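Local coordinates for putative uncharacterized protein (Chaetomium thermophilum, PDB 5IJP) that forms an SPX domain, a helical sensor module that binds inositol hexakisphosphate and so probably takes part in controlling phosphate homeostasis, at residues 1-6 / 18-23; 27-32 / 146-151; 79-84 / 172-177. All coordinates share one frame; numbering follows the deposited sequence.

Interaction 1: 1-6 / 18-23. With IHP (inositol hexakisphosphate), chain C.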
loop_
_atom_site.group_PDB
_atom_site.type_symbol
_atom_site.label_atom_id
_atom_site.label_comp_id
_atom_site.label_asym_id
_atom_site.label_seq_id
_atom_site.Cartn_x
_atom_site.Cartn_y
_atom_site.Cartn_z
ATOM N N MET A 1 -6.711 -16.949 12.268
ATOM C CA MET A 1 -6.909 -15.879 11.292
ATOM C C MET A 1 -7.352 -16.390 9.912
ATOM O O MET A 1 -7.332 -17.597 9.661
ATOM C CB MET A 1 -5.654 -14.993 11.186
ATOM C CG MET A 1 -5.739 -13.716 12.007
ATOM S SD MET A 1 -6.986 -12.526 11.429
ATOM C CE MET A 1 -6.149 -11.826 10.012
ATOM N N LYS A 2 -7.763 -15.459 9.025
ATOM C CA LYS A 2 -8.232 -15.746 7.665
ATOM C C LYS A 2 -7.808 -14.658 6.655
ATOM O O LYS A 2 -8.632 -14.188 5.866
ATOM C CB LYS A 2 -9.764 -16.012 7.637
ATOM C CG LYS A 2 -10.605 -15.240 8.669
ATOM C CD LYS A 2 -10.932 -13.805 8.257
ATOM C CE LYS A 2 -11.606 -13.043 9.371
ATOM N NZ LYS A 2 -11.801 -11.612 9.019
ATOM N N PHE A 3 -6.508 -14.283 6.671
ATOM C CA PHE A 3 -5.949 -13.249 5.792
ATOM C C PHE A 3 -5.944 -13.624 4.304
ATOM O O PHE A 3 -6.176 -12.749 3.466
ATOM C CB PHE A 3 -4.545 -12.811 6.248
ATOM C CG PHE A 3 -4.079 -11.532 5.587
ATOM C CD1 PHE A 3 -4.468 -10.293 6.082
ATOM C CD2 PHE A 3 -3.277 -11.569 4.452
ATOM C CE1 PHE A 3 -4.062 -9.113 5.453
ATOM C CE2 PHE A 3 -2.884 -10.389 3.816
ATOM C CZ PHE A 3 -3.275 -9.170 4.325
ATOM N N GLY A 4 -5.674 -14.896 3.995
ATOM C CA GLY A 4 -5.632 -15.426 2.633
ATOM C C GLY A 4 -6.882 -15.142 1.821
ATOM O O GLY A 4 -6.795 -14.842 0.627
ATOM N N GLN A 5 -8.053 -15.212 2.483
ATOM C CA GLN A 5 -9.364 -14.937 1.896
ATOM C C GLN A 5 -9.721 -13.449 2.044
ATOM O O GLN A 5 -10.413 -12.908 1.181
ATOM C CB GLN A 5 -10.435 -15.825 2.546
ATOM C CG GLN A 5 -11.651 -16.069 1.663
ATOM C CD GLN A 5 -12.624 -17.018 2.313
ATOM O OE1 GLN A 5 -13.392 -16.645 3.205
ATOM N NE2 GLN A 5 -12.616 -18.267 1.874
ATOM N N GLN A 6 -9.248 -12.798 3.135
ATOM C CA GLN A 6 -9.474 -11.376 3.431
ATOM C C GLN A 6 -8.835 -10.468 2.377
ATOM O O GLN A 6 -9.475 -9.515 1.927
ATOM C CB GLN A 6 -8.940 -11.013 4.826
ATOM C CG GLN A 6 -10.028 -10.805 5.870
ATOM C CD GLN A 6 -9.483 -10.164 7.122
ATOM O OE1 GLN A 6 -8.768 -10.789 7.915
ATOM N NE2 GLN A 6 -9.822 -8.902 7.337
ATOM N N HIS A 18 -0.967 -5.985 -8.417
ATOM C CA HIS A 18 0.108 -5.444 -7.581
ATOM C C HIS A 18 0.001 -5.768 -6.077
ATOM O O HIS A 18 0.818 -5.274 -5.294
ATOM C CB HIS A 18 0.233 -3.933 -7.810
ATOM C CG HIS A 18 0.465 -3.577 -9.245
ATOM N ND1 HIS A 18 -0.590 -3.370 -10.115
ATOM C CD2 HIS A 18 1.626 -3.447 -9.927
ATOM C CE1 HIS A 18 -0.042 -3.099 -11.286
ATOM N NE2 HIS A 18 1.290 -3.134 -11.223
ATOM N N TYR A 19 -0.961 -6.624 -5.681
ATOM C CA TYR A 19 -1.126 -7.046 -4.285
ATOM C C TYR A 19 -0.066 -8.092 -3.909
ATOM O O TYR A 19 0.603 -8.630 -4.795
ATOM C CB TYR A 19 -2.538 -7.609 -4.049
ATOM C CG TYR A 19 -3.620 -6.555 -3.995
ATOM C CD1 TYR A 19 -3.939 -5.917 -2.800
ATOM C CD2 TYR A 19 -4.348 -6.215 -5.131
ATOM C CE1 TYR A 19 -4.944 -4.952 -2.741
ATOM C CE2 TYR A 19 -5.355 -5.254 -5.084
ATOM C CZ TYR A 19 -5.647 -4.620 -3.887
ATOM O OH TYR A 19 -6.638 -3.670 -3.836
ATOM N N ILE A 20 0.083 -8.380 -2.599
ATOM C CA ILE A 20 1.038 -9.373 -2.083
ATOM C C ILE A 20 0.656 -10.772 -2.549
ATOM O O ILE A 20 -0.526 -11.126 -2.527
ATOM C CB ILE A 20 1.177 -9.389 -0.528
ATOM C CG1 ILE A 20 0.547 -8.163 0.163
ATOM C CG2 ILE A 20 2.623 -9.582 -0.102
ATOM C CD1 ILE A 20 -0.844 -8.434 0.725
ATOM N N ASP A 21 1.658 -11.581 -2.924
ATOM C CA ASP A 21 1.436 -12.973 -3.304
ATOM C C ASP A 21 1.546 -13.783 -2.005
ATOM O O ASP A 21 2.486 -14.560 -1.818
ATOM C CB ASP A 21 2.445 -13.429 -4.380
ATOM C CG ASP A 21 2.144 -14.766 -5.040
ATOM O OD1 ASP A 21 0.973 -15.210 -4.988
ATOM O OD2 ASP A 21 3.069 -15.348 -5.643
ATOM N N TYR A 22 0.591 -13.534 -1.085
ATOM C CA TYR A 22 0.488 -14.137 0.244
ATOM C C TYR A 22 0.426 -15.659 0.180
ATOM O O TYR A 22 1.127 -16.322 0.943
ATOM C CB TYR A 22 -0.721 -13.561 1.002
ATOM C CG TYR A 22 -0.679 -13.791 2.497
ATOM C CD1 TYR A 22 0.001 -12.914 3.338
ATOM C CD2 TYR A 22 -1.349 -14.864 3.076
ATOM C CE1 TYR A 22 0.035 -13.115 4.717
ATOM C CE2 TYR A 22 -1.323 -15.075 4.453
ATOM C CZ TYR A 22 -0.630 -14.197 5.271
ATOM O OH TYR A 22 -0.600 -14.400 6.628
ATOM N N ASP A 23 -0.387 -16.205 -0.745
ATOM C CA ASP A 23 -0.538 -17.646 -0.954
ATOM C C ASP A 23 0.720 -18.248 -1.588
ATOM O O ASP A 23 1.069 -19.390 -1.283
ATOM C CB ASP A 23 -1.785 -17.945 -1.806
ATOM C CG ASP A 23 -3.118 -17.621 -1.145
ATOM O OD1 ASP A 23 -3.115 -16.971 -0.074
ATOM O OD2 ASP A 23 -4.166 -18.006 -1.707
HETATM C C1 IHP C . -2.772 -21.001 8.422
HETATM C C2 IHP C . -3.841 -20.053 8.946
HETATM C C3 IHP C . -4.579 -19.345 7.817
HETATM C C4 IHP C . -5.132 -20.337 6.802
HETATM C C5 IHP C . -4.057 -21.278 6.278
HETATM C C6 IHP C . -3.345 -21.992 7.419
HETATM O O11 IHP C . -2.249 -21.744 9.542
HETATM P P1 IHP C . -0.716 -22.126 9.929
HETATM O O21 IHP C . -0.644 -22.597 11.344
HETATM O O31 IHP C . -0.286 -23.198 8.925
HETATM O O41 IHP C . 0.121 -20.867 9.680
HETATM O O12 IHP C . -3.198 -19.053 9.765
HETATM P P2 IHP C . -3.492 -18.748 11.345
HETATM O O22 IHP C . -2.494 -19.604 12.128
HETATM O O32 IHP C . -4.914 -19.045 11.705
HETATM O O42 IHP C . -3.125 -17.278 11.562
HETATM O O13 IHP C . -3.670 -18.441 7.153
HETATM P P3 IHP C . -3.638 -16.829 7.123
HETATM O O23 IHP C . -4.071 -16.342 5.786
HETATM O O33 IHP C . -4.537 -16.325 8.257
HETATM O O43 IHP C . -2.201 -16.441 7.460
HETATM O O14 IHP C . -5.672 -19.595 5.688
HETATM P P4 IHP C . -7.259 -19.185 5.464
HETATM O O24 IHP C . -7.244 -17.785 4.843
HETATM O O34 IHP C . -7.933 -20.193 4.595
HETATM O O44 IHP C . -7.906 -19.075 6.852
HETATM O O15 IHP C . -4.697 -22.275 5.454
HETATM P P5 IHP C . -4.629 -22.578 3.885
HETATM O O25 IHP C . -3.265 -22.081 3.387
HETATM O O35 IHP C . -5.716 -21.715 3.238
HETATM O O45 IHP C . -4.831 -24.037 3.639
HETATM O O16 IHP C . -2.247 -22.745 6.861
HETATM P P6 IHP C . -2.104 -24.214 6.245
HETATM O O26 IHP C . -3.505 -24.843 6.238
HETATM O O36 IHP C . -1.118 -25.009 7.036
HETATM O O46 IHP C . -1.668 -24.016 4.791
#
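The inositol phosphate pocket of this SPX domain is partly built where F3 and G4, at the start of helix 3-9, meet Y22, the first residue of helix 22-30. The F3 ring turns one edge onto a face of the Y22 ring in an edge-to-face pair, with centroids 4.8 Å apart and planes at 53°. F3 CD2 sits over the middle of that face, 3.7 Å from Y22 CE1. From the loop just before Y22, I20 CD1 comes to the edge of the F3 ring, and the carboxylate oxygen D23 OD1 comes up to G4 CA.

Y22 also holds the ligand. With CG anti to the backbone N (chi1 -162°), its ring runs out beside helix 3-9 and places Y22 OH 2.7 Å from IHP O43, an oxygen lying in the ring plane. Two backbone amides grip the other terminal oxygens of this phosphate: F3 N lies 3.3 Å from IHP O33, and G4 N donates to IHP O23 at 2.8 Å. K2 occupies the N-cap position, so both amides belong to the first turn, where no preceding carbonyl claims them. The amino-terminal nitrogen, M1 N, takes a neighbouring phosphate through IHP O32 at 2.8 Å. K147, K26 and K30 bind the ligand as well.

Each terminal oxygen of the P3 phosphate thus has its own donor from this contact, and the partial positive charge of a helix start is likely to add to the attraction. The F3–Y22 ring pair probably keeps the backbone donors and the hydroxyl in step, so that all three meet a single phosphate.

Interaction 2: 27-32 / 146-151. With IHP (inositol hexakisphosphate), chain C.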
loop_
_atom_site.group_PDB
_atom_site.type_symbol
_atom_site.label_atom_id
_atom_site.label_comp_id
_atom_site.label_asym_id
_atom_site.label_seq_id
_atom_site.Cartn_x
_atom_site.Cartn_y
_atom_site.Cartn_z
ATOM N N ALA A 27 3.269 -20.912 0.367
ATOM C CA ALA A 27 3.609 -22.172 -0.297
ATOM C C ALA A 27 5.126 -22.375 -0.355
ATOM O O ALA A 27 5.591 -23.514 -0.286
ATOM C CB ALA A 27 3.024 -22.194 -1.701
ATOM N N ASP A 28 5.889 -21.266 -0.468
ATOM C CA ASP A 28 7.354 -21.249 -0.516
ATOM C C ASP A 28 7.963 -21.686 0.825
ATOM O O ASP A 28 9.041 -22.284 0.838
ATOM C CB ASP A 28 7.858 -19.850 -0.908
ATOM C CG ASP A 28 9.312 -19.818 -1.327
ATOM O OD1 ASP A 28 9.598 -20.139 -2.501
ATOM O OD2 ASP A 28 10.165 -19.462 -0.485
ATOM N N LEU A 29 7.264 -21.392 1.942
ATOM C CA LEU A 29 7.673 -21.747 3.307
ATOM C C LEU A 29 7.575 -23.254 3.556
ATOM O O LEU A 29 8.308 -23.786 4.392
ATOM C CB LEU A 29 6.823 -20.991 4.344
ATOM C CG LEU A 29 7.030 -19.478 4.440
ATOM C CD1 LEU A 29 5.894 -18.824 5.199
ATOM C CD2 LEU A 29 8.353 -19.144 5.093
ATOM N N LYS A 30 6.660 -23.928 2.838
ATOM C CA LYS A 30 6.429 -25.372 2.928
ATOM C C LYS A 30 7.444 -26.146 2.072
ATOM O O LYS A 30 7.622 -27.350 2.277
ATOM C CB LYS A 30 4.988 -25.718 2.491
ATOM C CG LYS A 30 3.877 -24.985 3.252
ATOM C CD LYS A 30 3.472 -25.689 4.544
ATOM C CE LYS A 30 2.412 -24.917 5.289
ATOM N NZ LYS A 30 2.040 -25.584 6.563
ATOM N N ARG A 31 8.108 -25.454 1.121
ATOM C CA ARG A 31 9.089 -26.034 0.201
ATOM C C ARG A 31 10.528 -26.018 0.754
ATOM O O ARG A 31 11.428 -25.428 0.147
ATOM C CB ARG A 31 8.999 -25.368 -1.187
ATOM C CG ARG A 31 7.793 -25.810 -2.009
ATOM C CD ARG A 31 7.721 -25.103 -3.351
ATOM N NE ARG A 31 7.211 -23.735 -3.229
ATOM C CZ ARG A 31 6.959 -22.931 -4.258
ATOM N NH1 ARG A 31 7.162 -23.348 -5.503
ATOM N NH2 ARG A 31 6.497 -21.705 -4.052
ATOM N N ALA A 32 10.740 -26.687 1.904
ATOM C CA ALA A 32 12.054 -26.811 2.542
ATOM C C ALA A 32 12.851 -27.924 1.849
ATOM O O ALA A 32 12.269 -28.943 1.469
ATOM C CB ALA A 32 11.889 -27.117 4.021
ATOM N N LYS A 146 6.115 -12.886 10.144
ATOM C CA LYS A 146 5.910 -13.540 11.441
ATOM C C LYS A 146 5.626 -15.037 11.252
ATOM O O LYS A 146 6.000 -15.837 12.111
ATOM C CB LYS A 146 4.788 -12.868 12.245
ATOM C CG LYS A 146 5.017 -12.955 13.750
ATOM C CD LYS A 146 3.724 -12.915 14.542
ATOM C CE LYS A 146 3.985 -13.136 16.011
ATOM N NZ LYS A 146 2.729 -13.377 16.766
ATOM N N LYS A 147 4.988 -15.408 10.117
ATOM C CA LYS A 147 4.682 -16.792 9.743
ATOM C C LYS A 147 5.992 -17.535 9.447
ATOM O O LYS A 147 6.120 -18.705 9.807
ATOM C CB LYS A 147 3.753 -16.828 8.517
ATOM C CG LYS A 147 3.089 -18.182 8.268
ATOM C CD LYS A 147 2.350 -18.221 6.930
ATOM C CE LYS A 147 0.883 -17.859 7.029
ATOM N NZ LYS A 147 0.072 -18.968 7.599
ATOM N N HIS A 148 6.960 -16.840 8.806
ATOM C CA HIS A 148 8.294 -17.349 8.473
ATOM C C HIS A 148 9.079 -17.636 9.759
ATOM O O HIS A 148 9.668 -18.709 9.885
ATOM C CB HIS A 148 9.041 -16.338 7.574
ATOM C CG HIS A 148 10.493 -16.646 7.364
ATOM N ND1 HIS A 148 11.468 -16.105 8.181
ATOM C CD2 HIS A 148 11.088 -17.422 6.430
ATOM C CE1 HIS A 148 12.617 -16.579 7.728
ATOM N NE2 HIS A 148 12.439 -17.369 6.672
ATOM N N ASP A 149 9.055 -16.687 10.717
ATOM C CA ASP A 149 9.729 -16.781 12.016
ATOM C C ASP A 149 9.150 -17.888 12.907
ATOM O O ASP A 149 9.876 -18.445 13.731
ATOM C CB ASP A 149 9.683 -15.424 12.742
ATOM C CG ASP A 149 10.415 -14.281 12.052
ATOM O OD1 ASP A 149 10.798 -14.440 10.869
ATOM O OD2 ASP A 149 10.604 -13.227 12.695
ATOM N N LYS A 150 7.849 -18.203 12.736
ATOM C CA LYS A 150 7.140 -19.231 13.501
ATOM C C LYS A 150 7.280 -20.636 12.904
ATOM O O LYS A 150 7.401 -21.598 13.662
ATOM C CB LYS A 150 5.657 -18.862 13.669
ATOM C CG LYS A 150 5.392 -17.863 14.795
ATOM C CD LYS A 150 3.943 -17.362 14.812
ATOM C CE LYS A 150 2.977 -18.263 15.553
ATOM N NZ LYS A 150 3.160 -18.190 17.027
ATOM N N MET A 151 7.250 -20.758 11.560
ATOM C CA MET A 151 7.347 -22.044 10.859
ATOM C C MET A 151 8.775 -22.578 10.744
ATOM O O MET A 151 9.020 -23.736 11.085
ATOM C CB MET A 151 6.717 -21.959 9.457
ATOM C CG MET A 151 5.210 -22.016 9.452
ATOM S SD MET A 151 4.579 -22.032 7.756
ATOM C CE MET A 151 2.847 -22.188 8.066
HETATM C C1 IHP C . -2.772 -21.001 8.422
HETATM C C2 IHP C . -3.841 -20.053 8.946
HETATM C C3 IHP C . -4.579 -19.345 7.817
HETATM C C4 IHP C . -5.132 -20.337 6.802
HETATM C C5 IHP C . -4.057 -21.278 6.278
HETATM C C6 IHP C . -3.345 -21.992 7.419
HETATM O O11 IHP C . -2.249 -21.744 9.542
HETATM P P1 IHP C . -0.716 -22.126 9.929
HETATM O O21 IHP C . -0.644 -22.597 11.344
HETATM O O31 IHP C . -0.286 -23.198 8.925
HETATM O O41 IHP C . 0.121 -20.867 9.680
HETATM O O12 IHP C . -3.198 -19.053 9.765
HETATM P P2 IHP C . -3.492 -18.748 11.345
HETATM O O22 IHP C . -2.494 -19.604 12.128
HETATM O O32 IHP C . -4.914 -19.045 11.705
HETATM O O42 IHP C . -3.125 -17.278 11.562
HETATM O O13 IHP C . -3.670 -18.441 7.153
HETATM P P3 IHP C . -3.638 -16.829 7.123
HETATM O O23 IHP C . -4.071 -16.342 5.786
HETATM O O33 IHP C . -4.537 -16.325 8.257
HETATM O O43 IHP C . -2.201 -16.441 7.460
HETATM O O14 IHP C . -5.672 -19.595 5.688
HETATM P P4 IHP C . -7.259 -19.185 5.464
HETATM O O24 IHP C . -7.244 -17.785 4.843
HETATM O O34 IHP C . -7.933 -20.193 4.595
HETATM O O44 IHP C . -7.906 -19.075 6.852
HETATM O O15 IHP C . -4.697 -22.275 5.454
HETATM P P5 IHP C . -4.629 -22.578 3.885
HETATM O O25 IHP C . -3.265 -22.081 3.387
HETATM O O35 IHP C . -5.716 -21.715 3.238
HETATM O O45 IHP C . -4.831 -24.037 3.639
HETATM O O16 IHP C . -2.247 -22.745 6.861
HETATM P P6 IHP C . -2.104 -24.214 6.245
HETATM O O26 IHP C . -3.505 -24.843 6.238
HETATM O O36 IHP C . -1.118 -25.009 7.036
HETATM O O46 IHP C . -1.668 -24.016 4.791
#
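L29 and H148 cross at about a right angle, and the leucine meets the imidazole at its edge: L29 CD2 lies near the ring plane, 3.5 Å from H148 CD2. The other methyl branch, L29 CD1, turns to the aliphatic part of K147 and stops 4.0 Å from K147 CD. Closer to its backbone, L29 CB packs against the sulfur of M151. One leucine therefore touches three residues on the last turns of helix 110-151.

The imidazole is held on several sides. H148 ND1 donates in its ring plane to D149 OD1 at 3.2 Å, with an N-H...O angle of 168°, while H148 NE2 is hydrogen-bonded to E55 and the rings of F58 and W50 lie against it.

This is where the end of the short helix 22-30 meets the long hairpin of the SPX fold, and both helices send a lysine from here into the ligand pocket. K147 starts with CG anti to the backbone N (chi1 -165°), then bends at chi3 and chi4, which brings K147 NZ to 2.8 Å from IHP O41; a weak bond goes to IHP O43 on another phosphate. K30, bent at chi2, reaches a third phosphate, K30 NZ lying 3.2 Å from IHP O36. The extended chain of M151 crosses K30 obliquely, with M151 CE 3.8 Å from K30 NZ and also close to the P1 phosphate. K30 NZ and K147 NZ are 7.0 Å apart, both turned to the phosphates of one ligand.

Interaction 3: 79-84 / 172-177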
loop_
_atom_site.group_PDB
_atom_site.type_symbol
_atom_site.label_atom_id
_atom_site.label_comp_id
_atom_site.label_asym_id
_atom_site.label_seq_id
_atom_site.Cartn_x
_atom_site.Cartn_y
_atom_site.Cartn_z
ATOM N N GLU A 79 0.266 10.542 -8.945
ATOM C CA GLU A 79 -0.855 10.890 -9.823
ATOM C C GLU A 79 -1.887 11.685 -9.023
ATOM O O GLU A 79 -2.469 12.630 -9.555
ATOM C CB GLU A 79 -1.490 9.631 -10.430
ATOM C CG GLU A 79 -0.788 9.149 -11.690
ATOM C CD GLU A 79 -1.089 7.733 -12.147
ATOM O OE1 GLU A 79 -1.768 6.984 -11.406
ATOM O OE2 GLU A 79 -0.619 7.362 -13.247
ATOM N N ILE A 80 -2.079 11.319 -7.733
ATOM C CA ILE A 80 -2.975 11.993 -6.788
ATOM C C ILE A 80 -2.419 13.394 -6.472
ATOM O O ILE A 80 -3.181 14.361 -6.484
ATOM C CB ILE A 80 -3.236 11.114 -5.524
ATOM C CG1 ILE A 80 -4.179 9.934 -5.863
ATOM C CG2 ILE A 80 -3.805 11.935 -4.357
ATOM C CD1 ILE A 80 -4.094 8.716 -4.919
ATOM N N SER A 81 -1.087 13.502 -6.242
ATOM C CA SER A 81 -0.383 14.765 -5.972
ATOM C C SER A 81 -0.516 15.726 -7.160
ATOM O O SER A 81 -0.654 16.934 -6.956
ATOM C CB SER A 81 1.088 14.509 -5.664
ATOM O OG SER A 81 1.244 13.798 -4.446
ATOM N N ARG A 82 -0.501 15.175 -8.393
ATOM C CA ARG A 82 -0.676 15.909 -9.647
ATOM C C ARG A 82 -2.142 16.361 -9.753
ATOM O O ARG A 82 -2.396 17.498 -10.151
ATOM C CB ARG A 82 -0.282 15.020 -10.841
ATOM C CG ARG A 82 -0.336 15.712 -12.204
ATOM C CD ARG A 82 -0.462 14.711 -13.341
ATOM N NE ARG A 82 -1.755 14.019 -13.328
ATOM C CZ ARG A 82 -2.000 12.866 -13.944
ATOM N NH1 ARG A 82 -3.203 12.313 -13.873
ATOM N NH2 ARG A 82 -1.043 12.255 -14.632
ATOM N N ARG A 83 -3.095 15.474 -9.371
ATOM C CA ARG A 83 -4.539 15.742 -9.366
ATOM C C ARG A 83 -4.900 16.835 -8.359
ATOM O O ARG A 83 -5.800 17.629 -8.632
ATOM C CB ARG A 83 -5.341 14.465 -9.075
ATOM C CG ARG A 83 -5.580 13.592 -10.301
ATOM C CD ARG A 83 -6.549 12.461 -10.006
ATOM N NE ARG A 83 -7.937 12.928 -9.961
ATOM C CZ ARG A 83 -8.972 12.179 -9.594
ATOM N NH1 ARG A 83 -8.791 10.916 -9.227
ATOM N NH2 ARG A 83 -10.196 12.689 -9.586
ATOM N N ILE A 84 -4.199 16.876 -7.206
ATOM C CA ILE A 84 -4.392 17.886 -6.160
ATOM C C ILE A 84 -3.888 19.243 -6.673
ATOM O O ILE A 84 -4.606 20.233 -6.552
ATOM C CB ILE A 84 -3.753 17.458 -4.799
ATOM C CG1 ILE A 84 -4.555 16.303 -4.157
ATOM C CG2 ILE A 84 -3.632 18.644 -3.816
ATOM C CD1 ILE A 84 -3.814 15.487 -3.090
ATOM N N GLU A 172 6.614 12.734 2.199
ATOM C CA GLU A 172 6.564 14.026 2.893
ATOM C C GLU A 172 5.733 15.055 2.109
ATOM O O GLU A 172 4.919 15.763 2.707
ATOM C CB GLU A 172 7.981 14.556 3.166
ATOM C CG GLU A 172 8.039 15.624 4.247
ATOM C CD GLU A 172 9.356 16.369 4.325
ATOM O OE1 GLU A 172 10.115 16.133 5.293
ATOM O OE2 GLU A 172 9.628 17.194 3.422
ATOM N N ASN A 173 5.932 15.118 0.779
ATOM C CA ASN A 173 5.221 16.034 -0.117
ATOM C C ASN A 173 3.780 15.579 -0.369
ATOM O O ASN A 173 2.905 16.422 -0.570
ATOM C CB ASN A 173 5.977 16.202 -1.440
ATOM C CG ASN A 173 7.408 16.664 -1.280
ATOM O OD1 ASN A 173 8.354 15.871 -1.363
ATOM N ND2 ASN A 173 7.600 17.955 -1.046
ATOM N N TYR A 174 3.539 14.251 -0.358
ATOM C CA TYR A 174 2.223 13.645 -0.567
ATOM C C TYR A 174 1.292 13.895 0.618
ATOM O O TYR A 174 0.126 14.222 0.403
ATOM C CB TYR A 174 2.341 12.136 -0.876
ATOM C CG TYR A 174 1.010 11.420 -0.974
ATOM C CD1 TYR A 174 0.206 11.550 -2.103
ATOM C CD2 TYR A 174 0.556 10.607 0.061
ATOM C CE1 TYR A 174 -1.025 10.903 -2.193
ATOM C CE2 TYR A 174 -0.676 9.958 -0.017
ATOM C CZ TYR A 174 -1.461 10.106 -1.147
ATOM O OH TYR A 174 -2.674 9.466 -1.231
ATOM N N ASP A 175 1.800 13.728 1.861
ATOM C CA ASP A 175 1.031 13.945 3.091
ATOM C C ASP A 175 0.550 15.390 3.210
ATOM O O ASP A 175 -0.585 15.615 3.629
ATOM C CB ASP A 175 1.834 13.522 4.335
ATOM C CG ASP A 175 2.020 12.022 4.504
ATOM O OD1 ASP A 175 1.092 11.259 4.147
ATOM O OD2 ASP A 175 3.072 11.613 5.038
ATOM N N ALA A 176 1.395 16.359 2.795
ATOM C CA ALA A 176 1.082 17.790 2.786
ATOM C C ALA A 176 -0.006 18.100 1.752
ATOM O O ALA A 176 -0.852 18.961 2.000
ATOM C CB ALA A 176 2.335 18.598 2.485
ATOM N N SER A 177 0.009 17.382 0.605
ATOM C CA SER A 177 -0.969 17.514 -0.479
ATOM C C SER A 177 -2.354 17.030 -0.029
ATOM O O SER A 177 -3.355 17.652 -0.386
ATOM C CB SER A 177 -0.511 16.742 -1.714
ATOM O OG SER A 177 0.744 17.205 -2.187
#
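Y174 turns the edge of its ring to I80 and S81: Y174 CE1 lies 3.7 Å from I80 CG2, and S81 OG sits in the ring plane, 3.4 Å from Y174 CD1. One turn on, I84 CD1 packs on S177, 3.8 Å from S177 CB. The tyrosine's CG is anti to its own nitrogen (chi1 175°), which swings the ring over toward helix 52-97.

The hydroxyls of S81 and S177, near each other at the crossing, are both satisfied within their own helices. S177 OG donates to N173 O at 2.8 Å, and S177 N reaches the same carbonyl oxygen from the opposite face of its plane; S81 OG is hydrogen-bonded to A77 O. Further out, V127 and L130 of helix 110-151 touch Y174, and I123 touches I80, making this a three-helix junction. The segment axes approach to 9.8 Å and cross at 43°.

Replacing Y174 by an alanine would probably open a gap beside I80 and leave V127 and L130 without the side chain they touch. With no hydrogen bond between the two segments, helix 171-190 is held on helix 52-97 here by side-chain packing.

In the fold
Interactions 1 and 2 are neighbours, with centres 15 Å apart; they share helix 22-30 and touch where Y22 meets K147. Both contact the same inositol hexakisphosphate, so the amino-terminal residues, helix 22-30 and the end of helix 110-151 converge on one pocket. Interaction 3 lies on the opposite side of the chain's centre, its centre 28 Å from interaction 1 and 38 Å from interaction 2, and fastens helix 171-190 to helix 52-97. Along the chain interaction 1 closes first, while the segments of interactions 2 and 3 alternate. The long helices 52-97 and 110-151 connect the two regions, with ligand binding at one end and plain helix packing farther along.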